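Local structure of NAD(P)H-flavin oxidoreductase (Agrobacterium tumefaciens str. C58, 2FRE) at residues Pro54-Ala60 and Leu88-Arg94. The protein probably uses bound flavin mononucleotide to carry electrons from NAD(P)H to an acceptor, as in other nitroreductase-family flavoenzymes. Sequence-based numbering, arbitrary orientation.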
loop_
_atom_site.group_PDB
_atom_site.type_symbol
_atom_site.label_atom_id
_atom_site.label_comp_id
_atom_site.label_asym_id
_atom_site.label_seq_id
_atom_site.Cartn_x
_atom_site.Cartn_y
_atom_site.Cartn_z
ATOM N N PRO A 54 10.753 4.872 -3.688
ATOM C CA PRO A 54 10.416 6.081 -4.451
ATOM C C PRO A 54 9.538 7.104 -3.711
ATOM O O PRO A 54 9.395 8.227 -4.174
ATOM C CB PRO A 54 9.676 5.522 -5.674
ATOM C CG PRO A 54 8.985 4.273 -5.123
ATOM C CD PRO A 54 9.984 3.699 -4.146
ATOM N N TRP A 55 8.969 6.717 -2.583
ATOM C CA TRP A 55 8.156 7.623 -1.763
ATOM C C TRP A 55 8.936 8.781 -1.137
ATOM O O TRP A 55 10.101 8.643 -0.749
ATOM C CB TRP A 55 7.470 6.853 -0.629
ATOM C CG TRP A 55 8.388 5.848 0.033
ATOM C CD1 TRP A 55 9.399 6.096 0.909
ATOM C CD2 TRP A 55 8.385 4.437 -0.190
ATOM N NE1 TRP A 55 10.032 4.926 1.241
ATOM C CE2 TRP A 55 9.419 3.889 0.584
ATOM C CE3 TRP A 55 7.615 3.588 -0.991
ATOM C CZ2 TRP A 55 9.672 2.524 0.625
ATOM C CZ3 TRP A 55 7.868 2.254 -0.960
ATOM C CH2 TRP A 55 8.903 1.725 -0.166
ATOM N N ARG A 56 8.260 9.921 -1.029
ATOM C CA ARG A 56 8.699 11.036 -0.221
ATOM C C ARG A 56 7.493 11.558 0.563
ATOM O O ARG A 56 6.340 11.404 0.131
ATOM C CB ARG A 56 9.263 12.161 -1.088
ATOM C CG ARG A 56 10.370 11.747 -2.028
ATOM C CD ARG A 56 11.667 11.423 -1.307
ATOM N NE ARG A 56 12.749 11.226 -2.267
ATOM C CZ ARG A 56 13.036 10.060 -2.868
ATOM N NH1 ARG A 56 12.345 8.953 -2.620
ATOM N NH2 ARG A 56 14.034 9.997 -3.733
ATOM N N PHE A 57 7.773 12.178 1.709
ATOM C CA PHE A 57 6.731 12.762 2.584
ATOM C C PHE A 57 7.090 14.202 2.963
ATOM O O PHE A 57 8.175 14.465 3.505
ATOM C CB PHE A 57 6.585 11.937 3.853
ATOM C CG PHE A 57 6.515 10.471 3.591
ATOM C CD1 PHE A 57 5.349 9.897 3.132
ATOM C CD2 PHE A 57 7.633 9.662 3.777
ATOM C CE1 PHE A 57 5.287 8.548 2.861
ATOM C CE2 PHE A 57 7.575 8.298 3.480
ATOM C CZ PHE A 57 6.396 7.750 3.032
ATOM N N VAL A 58 6.180 15.129 2.692
ATOM C CA VAL A 58 6.351 16.515 3.131
ATOM C C VAL A 58 5.241 16.787 4.152
ATOM O O VAL A 58 4.059 16.656 3.849
ATOM C CB VAL A 58 6.322 17.483 1.943
ATOM C CG1 VAL A 58 6.581 18.910 2.380
ATOM C CG2 VAL A 58 7.385 17.044 0.919
ATOM N N TYR A 59 5.643 17.112 5.372
ATOM C CA TYR A 59 4.719 17.168 6.493
ATOM C C TYR A 59 4.782 18.463 7.303
ATOM O O TYR A 59 5.786 19.184 7.296
ATOM C CB TYR A 59 4.955 15.957 7.406
ATOM C CG TYR A 59 6.295 15.954 8.119
ATOM C CD1 TYR A 59 6.465 16.627 9.329
ATOM C CD2 TYR A 59 7.391 15.292 7.574
ATOM C CE1 TYR A 59 7.699 16.623 9.986
ATOM C CE2 TYR A 59 8.609 15.280 8.216
ATOM C CZ TYR A 59 8.755 15.954 9.417
ATOM O OH TYR A 59 9.972 15.918 10.048
ATOM N N ALA A 60 3.688 18.721 8.015
ATOM C CA ALA A 60 3.563 19.852 8.930
ATOM C C ALA A 60 2.707 19.455 10.141
ATOM O O ALA A 60 1.677 18.795 9.989
ATOM C CB ALA A 60 2.947 21.034 8.214
ATOM N N LEU A 88 -0.737 17.302 8.934
ATOM C CA LEU A 88 -1.051 17.178 7.525
ATOM C C LEU A 88 0.251 16.884 6.782
ATOM O O LEU A 88 1.304 17.447 7.108
ATOM C CB LEU A 88 -1.703 18.451 6.978
ATOM C CG LEU A 88 -3.146 18.698 7.423
ATOM C CD1 LEU A 88 -3.574 20.112 7.139
ATOM C CD2 LEU A 88 -4.067 17.751 6.732
ATOM N N LEU A 89 0.174 16.009 5.781
ATOM C CA LEU A 89 1.313 15.726 4.946
ATOM C C LEU A 89 0.882 15.303 3.546
ATOM O O LEU A 89 -0.268 14.940 3.324
ATOM C CB LEU A 89 2.189 14.636 5.593
ATOM C CG LEU A 89 1.602 13.228 5.783
ATOM C CD1 LEU A 89 1.726 12.363 4.531
ATOM C CD2 LEU A 89 2.314 12.519 6.938
ATOM N N PHE A 90 1.825 15.355 2.616
ATOM C CA PHE A 90 1.597 14.900 1.260
ATOM C C PHE A 90 2.538 13.742 0.947
ATOM O O PHE A 90 3.751 13.773 1.240
ATOM C CB PHE A 90 1.688 16.071 0.268
ATOM C CG PHE A 90 0.681 17.139 0.550
ATOM C CD1 PHE A 90 -0.647 16.994 0.121
ATOM C CD2 PHE A 90 1.019 18.240 1.314
ATOM C CE1 PHE A 90 -1.600 17.960 0.421
ATOM C CE2 PHE A 90 0.076 19.207 1.634
ATOM C CZ PHE A 90 -1.246 19.067 1.193
ATOM N N VAL A 91 1.945 12.696 0.389
ATOM C CA VAL A 91 2.680 11.551 -0.076
ATOM C C VAL A 91 3.027 11.770 -1.548
ATOM O O VAL A 91 2.167 11.995 -2.382
ATOM C CB VAL A 91 1.905 10.238 0.083
ATOM C CG1 VAL A 91 2.760 9.083 -0.424
ATOM C CG2 VAL A 91 1.490 10.017 1.524
ATOM N N ILE A 92 4.317 11.722 -1.826
ATOM C CA ILE A 92 4.872 12.059 -3.115
ATOM C C ILE A 92 5.648 10.848 -3.589
ATOM O O ILE A 92 6.086 10.048 -2.763
ATOM C CB ILE A 92 5.818 13.263 -2.939
ATOM C CG1 ILE A 92 5.000 14.487 -2.555
ATOM C CG2 ILE A 92 6.655 13.541 -4.190
ATOM C CD1 ILE A 92 5.716 15.340 -1.600
ATOM N N SER A 93 5.829 10.701 -4.896
ATOM C CA SER A 93 6.717 9.648 -5.413
ATOM C C SER A 93 7.538 10.111 -6.607
ATOM O O SER A 93 7.067 10.889 -7.435
ATOM C CB SER A 93 5.933 8.393 -5.796
ATOM O OG SER A 93 5.091 8.639 -6.900
ATOM N N ARG A 94 8.750 9.585 -6.693
ATOM C CA ARG A 94 9.651 9.834 -7.832
ATOM C C ARG A 94 9.166 8.975 -8.998
ATOM O O ARG A 94 9.092 7.763 -8.867
ATOM C CB ARG A 94 11.089 9.478 -7.449
ATOM C CG ARG A 94 12.145 10.035 -8.395
ATOM C CD ARG A 94 13.566 9.670 -7.994
ATOM N NE ARG A 94 14.487 10.743 -8.388
ATOM C CZ ARG A 94 15.399 11.326 -7.604
ATOM N NH1 ARG A 94 15.589 10.946 -6.347
ATOM N NH2 ARG A 94 16.148 12.300 -8.101
#
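Val58 and Ile92 meet on one face of an antiparallel strand pair, Val58 CG2 pressed 3.5 Å from Ile92 CD1, tighter than ordinary van der Waals contact. On the same face Arg56 CB sits beside Ile92 CB at 4.1 Å. The Arg56 chain bends at chi2 (-71°), which folds its guanidinium back so that NH1 donates to Trp55 O at 2.9 Å, in the guanidinium plane but well above the carbonyl plane. Arg56 NH2 lies 3.2 Å from Arg94 NH1, edge near edge with the planes 69° apart; these like charges probably repel. The other face carries Phe57 alongside Val91 (CE1 to CG1 4.2 Å) and Tyr59 CB against Leu89 CB at 3.6 Å. Seven backbone hydrogen bonds join the strands, from Arg94 N to Pro54 O through to Leu88 N to Ala60 O. In this nitroreductase fold, strand 55-61 is the outer strand of the subunit's sheet, which continues into the second subunit through a parallel ladder at Phe57, Val58 and Tyr59; 88-94 is flanked on its other side by antiparallel strand 153-162. Helix 33-44 covers Phe57 and Tyr59, helix 67-72 Val58 and Ala60. Near Trp55, whose side chain is about 7 Å from FMN, Ser93 OG is hydrogen-bonded to Glu156.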